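PDB 3L0A: putative exonuclease, which binds a zinc ion and is probably a hydrolase related to the PDDEXK nucleases, although its substrate is not established. Local coordinates for residues K109-Q114 and F192-T197; A148-L153 and R205-T210; M2-E7 and Q12-E17. All blocks are in the same frame, centred on the assembly; numbering follows the deposited sequence. Where two conformers were deposited one is given.

Interaction 1. Residues K109-Q114 and F192-T197; sequences KYMSGQ and FIAGAT
Y110 and A194 have the nearest CA atoms across the contact, 7.5 Å apart, where the end of helix 105-110 meets strand 191-197 in the mixed sheet of a PDDEXK-like domain. No hydrogen bond joins the two segments, so this helix-on-sheet contact rests on side chains. The main one is a T-shaped stack in which Y110 turns an edge to the face of F192, with the ring planes at 68° and the centroids 4.9 Å apart. Y110 CE2 carries the approach: it sits 3.5 Å above the F192 ring, over its centre, and comes within 3.6 Å of F192 CG. I206 and V142 of the neighbouring strands also touch Y110, while P256 of the second subunit packs on both rings, placing the stack at a subunit interface. The phenol end is fixed separately, since Y110 OH is hydrogen-bonded to Y106 OH. An alanine in place of F192 removes the whole face that receives CE2, and would probably leave the Y110 edge beside a gap and P256 of the second subunit without one of the rings it packs on. Deeper in the contact, the selenomethionine M111 bends at chi2 (-62°), which brings its selenium back toward the strand, with M111 SE 4.2 Å from A194 CB.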
loop_
_atom_site.group_PDB
_atom_site.type_symbol
_atom_site.label_atom_id
_atom_site.label_comp_id
_atom_site.label_asym_id
_atom_site.label_seq_id
_atom_site.Cartn_x
_atom_site.Cartn_y
_atom_site.Cartn_z
ATOM N N LYS A 109 10.762 -34.154 3.470
ATOM C CA LYS A 109 11.304 -34.965 4.557
ATOM C C LYS A 109 11.024 -34.323 5.895
ATOM O O LYS A 109 10.849 -35.016 6.881
ATOM C CB LYS A 109 12.806 -35.210 4.410
ATOM C CG LYS A 109 13.224 -36.111 3.263
ATOM C CD LYS A 109 14.728 -35.848 2.920
ATOM C CE LYS A 109 15.344 -36.835 1.876
ATOM N NZ LYS A 109 16.680 -36.325 1.387
ATOM N N TYR A 110 10.997 -33.002 5.953
ATOM C CA TYR A 110 10.747 -32.336 7.242
ATOM C C TYR A 110 9.262 -32.432 7.600
ATOM O O TYR A 110 8.875 -32.366 8.781
ATOM C CB TYR A 110 11.212 -30.900 7.218
ATOM C CG TYR A 110 12.668 -30.743 7.349
ATOM C CD1 TYR A 110 13.505 -31.015 6.280
ATOM C CD2 TYR A 110 13.250 -30.314 8.542
ATOM C CE1 TYR A 110 14.877 -30.881 6.395
ATOM C CE2 TYR A 110 14.631 -30.176 8.655
ATOM C CZ TYR A 110 15.438 -30.467 7.580
ATOM O OH TYR A 110 16.814 -30.350 7.667
HETATM N N MSE A 111 8.440 -32.618 6.568
HETATM C CA MSE A 111 7.024 -32.739 6.760
HETATM C C MSE A 111 6.643 -34.186 7.050
HETATM O O MSE A 111 5.461 -34.480 7.183
HETATM C CB MSE A 111 6.270 -32.239 5.528
HETATM C CG MSE A 111 6.467 -30.801 5.273
HETATM SE SE MSE A 111 5.791 -29.700 6.761
HETATM C CE MSE A 111 4.027 -30.435 7.097
ATOM N N SER A 112 7.602 -35.095 7.190
ATOM C CA SER A 112 7.233 -36.527 7.254
ATOM C C SER A 112 6.947 -37.039 8.687
ATOM O O SER A 112 6.655 -38.221 8.875
ATOM C CB SER A 112 8.295 -37.400 6.564
ATOM O OG SER A 112 9.538 -37.345 7.227
ATOM N N GLY A 113 6.980 -36.157 9.694
ATOM C CA GLY A 113 6.786 -36.611 11.084
ATOM C C GLY A 113 5.324 -36.843 11.438
ATOM O O GLY A 113 4.403 -36.581 10.633
ATOM N N GLN A 114 5.100 -37.288 12.667
ATOM C CA GLN A 114 3.742 -37.390 13.201
ATOM C C GLN A 114 3.058 -36.025 13.047
ATOM O O GLN A 114 3.723 -34.993 13.099
ATOM C CB GLN A 114 3.762 -37.907 14.644
ATOM C CG GLN A 114 4.388 -39.323 14.740
ATOM C CD GLN A 114 4.613 -39.847 16.188
ATOM O OE1 GLN A 114 4.067 -39.309 17.167
ATOM N NE2 GLN A 114 5.403 -40.927 16.310
ATOM N N PHE A 192 12.806 -26.255 13.307
ATOM C CA PHE A 192 12.784 -25.794 11.928
ATOM C C PHE A 192 11.399 -25.266 11.560
ATOM O O PHE A 192 10.380 -25.875 11.903
ATOM C CB PHE A 192 13.078 -26.950 10.997
ATOM C CG PHE A 192 14.408 -27.613 11.226
ATOM C CD1 PHE A 192 14.525 -28.681 12.108
ATOM C CD2 PHE A 192 15.541 -27.188 10.525
ATOM C CE1 PHE A 192 15.765 -29.302 12.321
ATOM C CE2 PHE A 192 16.779 -27.834 10.700
ATOM C CZ PHE A 192 16.885 -28.890 11.610
ATOM N N ILE A 193 11.381 -24.134 10.871
ATOM C CA ILE A 193 10.199 -23.617 10.201
ATOM C C ILE A 193 10.255 -24.023 8.749
ATOM O O ILE A 193 11.268 -23.821 8.060
ATOM C CB ILE A 193 10.124 -22.087 10.326
ATOM C CG1 ILE A 193 9.799 -21.715 11.785
ATOM C CG2 ILE A 193 9.075 -21.516 9.370
ATOM C CD1 ILE A 193 10.118 -20.275 12.166
ATOM N N ALA A 194 9.195 -24.666 8.283
ATOM C CA ALA A 194 9.116 -25.068 6.889
ATOM C C ALA A 194 8.257 -23.997 6.237
ATOM O O ALA A 194 7.028 -24.057 6.298
ATOM C CB ALA A 194 8.482 -26.477 6.757
ATOM N N GLY A 195 8.895 -22.985 5.659
ATOM C CA GLY A 195 8.180 -21.856 5.113
ATOM C C GLY A 195 7.864 -21.929 3.627
ATOM O O GLY A 195 8.725 -22.348 2.809
ATOM N N ALA A 196 6.651 -21.485 3.269
ATOM C CA ALA A 196 6.266 -21.287 1.871
ATOM C C ALA A 196 5.569 -19.965 1.781
ATOM O O ALA A 196 4.929 -19.558 2.733
ATOM C CB ALA A 196 5.368 -22.405 1.388
ATOM N N THR A 197 5.718 -19.272 0.651
ATOM C CA THR A 197 5.110 -17.975 0.502
ATOM C C THR A 197 4.021 -17.927 -0.551
ATOM O O THR A 197 3.897 -18.797 -1.426
ATOM C CB THR A 197 6.128 -16.962 0.136
ATOM O OG1 THR A 197 6.605 -17.252 -1.178
ATOM C CG2 THR A 197 7.298 -17.027 1.095
#

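Interaction 2. Residues A148-L153 and R205-T210; sequences ASITDL and RIIHVT
I150 sets CG1 anti to its own carbonyl carbon (chi1 -70°) and runs that branch out extended (chi2 168°), which carries CD1 to R205 while CG2, on the other branch, is directed at I207. Loop 148-153 follows strand 140-147 and lies against strand 204-209 in the mixed sheet of a PDDEXK-like domain. Spacing confirms that only side chains bridge the two: the nearest CA atoms, those of I150 and R205, are 8.0 Å apart, and no hydrogen bond crosses. I150 CD1 meets the aliphatic start of the arginine, 3.9 Å from R205 CB and equally far from R205 CG, with the two side chains crossing at about a right angle. The second branch is looser, I150 CG2 standing 4.4 Å from I207 CD1. CB of R205 and of I207 lies on the loop side of the strand and that of I206 on the other, the alternation expected of a strand. I150 also touches T197 and D203 of its own chain and L262 of the second subunit. I257 of that subunit packs on R205 and I207, and I207 and H208 pair in parallel with one of its strands, so the sheet continues through the interface. Next to I150, the loop contains an ST motif, in which D152 N donates to S149 OG at 3.2 Å with an N-H...O angle of 149°.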
loop_
_atom_site.group_PDB
_atom_site.type_symbol
_atom_site.label_atom_id
_atom_site.label_comp_id
_atom_site.label_asym_id
_atom_site.label_seq_id
_atom_site.Cartn_x
_atom_site.Cartn_y
_atom_site.Cartn_z
ATOM N N ALA A 148 3.544 -14.170 3.577
ATOM C CA ALA A 148 3.733 -13.293 2.415
ATOM C C ALA A 148 5.161 -13.341 1.901
ATOM O O ALA A 148 5.416 -13.400 0.666
ATOM C CB ALA A 148 3.313 -11.790 2.767
ATOM N N SER A 149 6.098 -13.332 2.838
ATOM C CA SER A 149 7.535 -13.311 2.540
ATOM C C SER A 149 8.389 -13.955 3.611
ATOM O O SER A 149 8.173 -13.743 4.805
ATOM C CB SER A 149 8.036 -11.856 2.375
ATOM O OG SER A 149 9.274 -11.825 1.650
ATOM N N ILE A 150 9.383 -14.728 3.152
ATOM C CA ILE A 150 10.472 -15.240 3.968
ATOM C C ILE A 150 11.636 -14.246 4.091
ATOM O O ILE A 150 12.210 -14.088 5.157
ATOM C CB ILE A 150 11.033 -16.546 3.331
ATOM C CG1 ILE A 150 10.016 -17.699 3.472
ATOM C CG2 ILE A 150 12.359 -16.887 3.921
ATOM C CD1 ILE A 150 10.344 -18.940 2.624
ATOM N N THR A 151 11.997 -13.587 2.990
ATOM C CA THR A 151 13.200 -12.723 2.938
ATOM C C THR A 151 13.015 -11.272 3.394
ATOM O O THR A 151 14.004 -10.597 3.689
ATOM C CB THR A 151 13.741 -12.661 1.520
ATOM O OG1 THR A 151 12.658 -12.323 0.666
ATOM C CG2 THR A 151 14.295 -14.015 1.107
ATOM N N ASP A 152 11.772 -10.782 3.431
ATOM C CA ASP A 152 11.518 -9.414 3.858
ATOM C C ASP A 152 11.904 -9.215 5.306
ATOM O O ASP A 152 11.496 -9.987 6.182
ATOM C CB ASP A 152 10.067 -9.005 3.659
ATOM C CG ASP A 152 9.747 -8.575 2.199
ATOM O OD1 ASP A 152 10.617 -8.502 1.300
ATOM O OD2 ASP A 152 8.573 -8.310 1.950
ATOM N N LEU A 153 12.695 -8.144 5.512
ATOM C CA LEU A 153 13.090 -7.627 6.823
ATOM C C LEU A 153 12.160 -6.479 7.203
ATOM O O LEU A 153 11.683 -5.736 6.307
ATOM C CB LEU A 153 14.550 -7.162 6.795
ATOM C CG LEU A 153 15.625 -8.201 6.396
ATOM C CD1 LEU A 153 17.072 -7.701 6.654
ATOM C CD2 LEU A 153 15.406 -9.512 7.101
ATOM N N ARG A 205 11.637 -22.638 1.740
ATOM C CA ARG A 205 12.840 -22.789 2.575
ATOM C C ARG A 205 12.546 -23.621 3.809
ATOM O O ARG A 205 11.483 -23.477 4.408
ATOM C CB ARG A 205 13.321 -21.431 3.130
ATOM C CG ARG A 205 13.885 -20.434 2.162
ATOM C CD ARG A 205 15.079 -20.918 1.448
ATOM N NE ARG A 205 15.599 -19.899 0.531
ATOM C CZ ARG A 205 16.726 -20.056 -0.175
ATOM N NH1 ARG A 205 17.439 -21.176 -0.077
ATOM N NH2 ARG A 205 17.151 -19.090 -0.979
ATOM N N ILE A 206 13.518 -24.424 4.225
ATOM C CA ILE A 206 13.600 -24.965 5.585
ATOM C C ILE A 206 14.520 -24.055 6.397
ATOM O O ILE A 206 15.672 -23.855 6.021
ATOM C CB ILE A 206 14.170 -26.404 5.575
ATOM C CG1 ILE A 206 13.188 -27.379 4.914
ATOM C CG2 ILE A 206 14.405 -26.899 6.983
ATOM C CD1 ILE A 206 11.691 -27.320 5.522
ATOM N N ILE A 207 14.030 -23.462 7.489
ATOM C CA ILE A 207 14.840 -22.536 8.284
ATOM C C ILE A 207 15.079 -23.088 9.700
ATOM O O ILE A 207 14.133 -23.217 10.478
ATOM C CB ILE A 207 14.169 -21.188 8.404
ATOM C CG1 ILE A 207 13.822 -20.644 7.022
ATOM C CG2 ILE A 207 15.069 -20.174 9.174
ATOM C CD1 ILE A 207 12.462 -20.091 6.897
ATOM N N HIS A 208 16.336 -23.383 10.030
ATOM C CA HIS A 208 16.729 -23.777 11.399
ATOM C C HIS A 208 16.860 -22.535 12.294
ATOM O O HIS A 208 17.663 -21.626 12.014
ATOM C CB HIS A 208 18.034 -24.510 11.347
ATOM C CG HIS A 208 18.476 -25.089 12.657
ATOM N ND1 HIS A 208 19.716 -25.673 12.825
ATOM C CD2 HIS A 208 17.865 -25.139 13.866
ATOM C CE1 HIS A 208 19.846 -26.044 14.089
ATOM N NE2 HIS A 208 18.744 -25.709 14.744
ATOM N N VAL A 209 16.049 -22.496 13.349
ATOM C CA VAL A 209 16.110 -21.438 14.373
ATOM C C VAL A 209 16.986 -21.978 15.506
ATOM O O VAL A 209 16.579 -22.876 16.222
ATOM C CB VAL A 209 14.695 -21.095 14.905
ATOM C CG1 VAL A 209 14.747 -19.917 15.874
ATOM C CG2 VAL A 209 13.713 -20.818 13.750
ATOM N N THR A 210 18.216 -21.486 15.621
ATOM C CA THR A 210 19.208 -22.094 16.457
ATOM C C THR A 210 18.979 -21.881 17.958
ATOM O O THR A 210 18.255 -21.008 18.368
ATOM C CB THR A 210 20.625 -21.671 16.009
ATOM O OG1 THR A 210 20.658 -20.269 15.780
ATOM C CG2 THR A 210 21.001 -22.365 14.696
#

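Interaction 3. Residues M2-E7 and Q12-E17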
loop_
_atom_site.group_PDB
_atom_site.type_symbol
_atom_site.label_atom_id
_atom_site.label_comp_id
_atom_site.label_asym_id
_atom_site.label_seq_id
_atom_site.Cartn_x
_atom_site.Cartn_y
_atom_site.Cartn_z
HETATM N N MSE A 2 -6.977 -32.274 32.830
HETATM C CA MSE A 2 -7.843 -32.519 31.654
HETATM C C MSE A 2 -7.078 -33.249 30.534
HETATM O O MSE A 2 -5.957 -32.864 30.185
HETATM C CB MSE A 2 -8.442 -31.189 31.184
HETATM C CG MSE A 2 -9.185 -31.179 29.847
HETATM SE SE MSE A 2 -9.632 -29.305 29.397
HETATM C CE MSE A 2 -10.987 -29.083 30.820
ATOM N N GLN A 3 -7.658 -34.325 30.001
ATOM C CA GLN A 3 -7.005 -35.084 28.927
ATOM C C GLN A 3 -7.320 -34.376 27.618
ATOM O O GLN A 3 -8.483 -34.330 27.206
ATOM C CB GLN A 3 -7.490 -36.547 28.905
ATOM N N LEU A 4 -6.318 -33.779 26.973
ATOM C CA LEU A 4 -6.600 -32.994 25.771
ATOM C C LEU A 4 -6.718 -33.890 24.543
ATOM O O LEU A 4 -6.031 -34.907 24.421
ATOM C CB LEU A 4 -5.523 -31.935 25.495
ATOM C CG LEU A 4 -5.127 -30.904 26.538
ATOM C CD1 LEU A 4 -3.774 -30.355 26.167
ATOM C CD2 LEU A 4 -6.159 -29.823 26.656
ATOM N N THR A 5 -7.567 -33.456 23.615
ATOM C CA THR A 5 -7.772 -34.136 22.331
ATOM C C THR A 5 -7.787 -33.151 21.159
ATOM O O THR A 5 -7.887 -31.929 21.337
ATOM C CB THR A 5 -9.112 -34.917 22.315
ATOM O OG1 THR A 5 -10.213 -33.983 22.309
ATOM C CG2 THR A 5 -9.199 -35.847 23.526
ATOM N N SER A 6 -7.703 -33.701 19.956
ATOM C CA SER A 6 -7.872 -32.920 18.753
ATOM C C SER A 6 -9.167 -32.117 18.775
ATOM O O SER A 6 -9.164 -30.981 18.338
ATOM C CB SER A 6 -7.891 -33.832 17.531
ATOM O OG SER A 6 -8.934 -34.787 17.656
ATOM N N GLU A 7 -10.255 -32.710 19.280
ATOM C CA GLU A 7 -11.579 -32.071 19.245
ATOM C C GLU A 7 -11.617 -30.895 20.210
ATOM O O GLU A 7 -12.203 -29.842 19.892
ATOM C CB GLU A 7 -12.707 -33.068 19.587
ATOM C CG GLU A 7 -14.143 -32.544 19.329
ATOM C CD GLU A 7 -15.180 -33.100 20.318
ATOM O OE1 GLU A 7 -15.439 -34.327 20.303
ATOM O OE2 GLU A 7 -15.746 -32.298 21.104
ATOM N N GLN A 12 -12.520 -23.546 25.304
ATOM C CA GLN A 12 -12.455 -22.544 26.377
ATOM C C GLN A 12 -11.842 -23.116 27.639
ATOM O O GLN A 12 -10.975 -22.473 28.223
ATOM C CB GLN A 12 -13.853 -21.979 26.701
ATOM C CG GLN A 12 -14.455 -21.140 25.569
ATOM C CD GLN A 12 -13.675 -19.858 25.331
ATOM O OE1 GLN A 12 -12.799 -19.790 24.442
ATOM N NE2 GLN A 12 -13.965 -18.836 26.146
ATOM N N GLU A 13 -12.294 -24.314 28.038
ATOM C CA GLU A 13 -11.741 -25.018 29.216
ATOM C C GLU A 13 -10.338 -25.565 28.972
ATOM O O GLU A 13 -9.561 -25.670 29.914
ATOM C CB GLU A 13 -12.669 -26.136 29.801
ATOM C CG GLU A 13 -13.358 -27.120 28.798
ATOM C CD GLU A 13 -14.599 -26.497 28.062
ATOM O OE1 GLU A 13 -15.595 -26.127 28.744
ATOM O OE2 GLU A 13 -14.574 -26.365 26.809
ATOM N N ALA A 14 -9.998 -25.908 27.735
ATOM C CA ALA A 14 -8.613 -26.290 27.453
ATOM C C ALA A 14 -7.686 -25.074 27.678
ATOM O O ALA A 14 -6.576 -25.215 28.199
ATOM C CB ALA A 14 -8.470 -26.848 26.055
ATOM N N ASN A 15 -8.162 -23.882 27.339
ATOM C CA ASN A 15 -7.340 -22.663 27.437
ATOM C C ASN A 15 -7.244 -22.043 28.812
ATOM O O ASN A 15 -6.316 -21.282 29.060
ATOM C CB ASN A 15 -7.826 -21.586 26.456
ATOM C CG ASN A 15 -7.440 -21.889 25.041
ATOM O OD1 ASN A 15 -6.283 -22.213 24.756
ATOM N ND2 ASN A 15 -8.406 -21.803 24.137
ATOM N N LYS A 16 -8.200 -22.341 29.688
ATOM C CA LYS A 16 -8.130 -21.897 31.067
ATOM C C LYS A 16 -7.110 -22.740 31.825
ATOM O O LYS A 16 -6.291 -22.203 32.565
ATOM C CB LYS A 16 -9.517 -21.942 31.730
ATOM C CG LYS A 16 -10.459 -20.788 31.269
ATOM C CD LYS A 16 -11.669 -20.526 32.220
ATOM C CE LYS A 16 -12.153 -19.066 32.094
ATOM N NZ LYS A 16 -13.608 -18.837 32.398
ATOM N N GLU A 17 -7.147 -24.054 31.624
ATOM C CA GLU A 17 -6.222 -24.983 32.311
ATOM C C GLU A 17 -4.770 -24.951 31.757
ATOM O O GLU A 17 -3.810 -25.225 32.482
ATOM C CB GLU A 17 -6.776 -26.430 32.288
ATOM C CG GLU A 17 -6.339 -27.290 33.484
ATOM C CD GLU A 17 -7.041 -28.660 33.539
ATOM O OE1 GLU A 17 -8.298 -28.685 33.600
ATOM O OE2 GLU A 17 -6.336 -29.711 33.534
#
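M2, a selenomethionine, lies across E13 at about a right angle, its methyl end CE 3.5 Å from E13 CB. CG stands opposite the backbone N (chi1 170°), and the chain is extended through chi2, which lays the selenium against the E13-A14 backbone: M2 SE is 3.7 Å from A14 CA and equally far from E13 O. The bend at chi3 (-70°) then turns CE to E13 CB. One turn on from E13, E17 reaches back with an extended chain, and its carboxylate accepts a nearly straight bond from the M2 backbone: M2 N to E17 OE2 is 2.7 Å, with an N-H...O angle of 174°. The donor meets OE2 on its syn side, close to the carboxylate plane. K127 makes a long, weak ion pair with the same oxygen. L4 approaches A14 by a single methyl, L4 CD2 lying 3.8 Å from A14 CB, while its side chain also touches I118 and T120 of strand 114-123. The arrangement is that of an N-terminal arm folded back along the first helix, 12-17, at the surface of the protein.

Overall arrangement
Interaction 3 comes first in the chain and closes before the other two open. Interactions 1 and 2 then interleave, in the order 109-114, 148-153, 192-197, 205-210. Their centres are about 12 Å apart and they share the mixed sheet: strands 191-197 and 204-209 are antiparallel neighbours, with a probable hydrogen bond of 2.8 Å between I193 O and I207 N. Both also touch the second subunit, so this sheet region serves fold and assembly together. Interaction 3 lies about 26 Å from interaction 1 and about 31 Å from interaction 2, centre to centre, and across the chain's centre from the latter. None of the three lies at the zinc site.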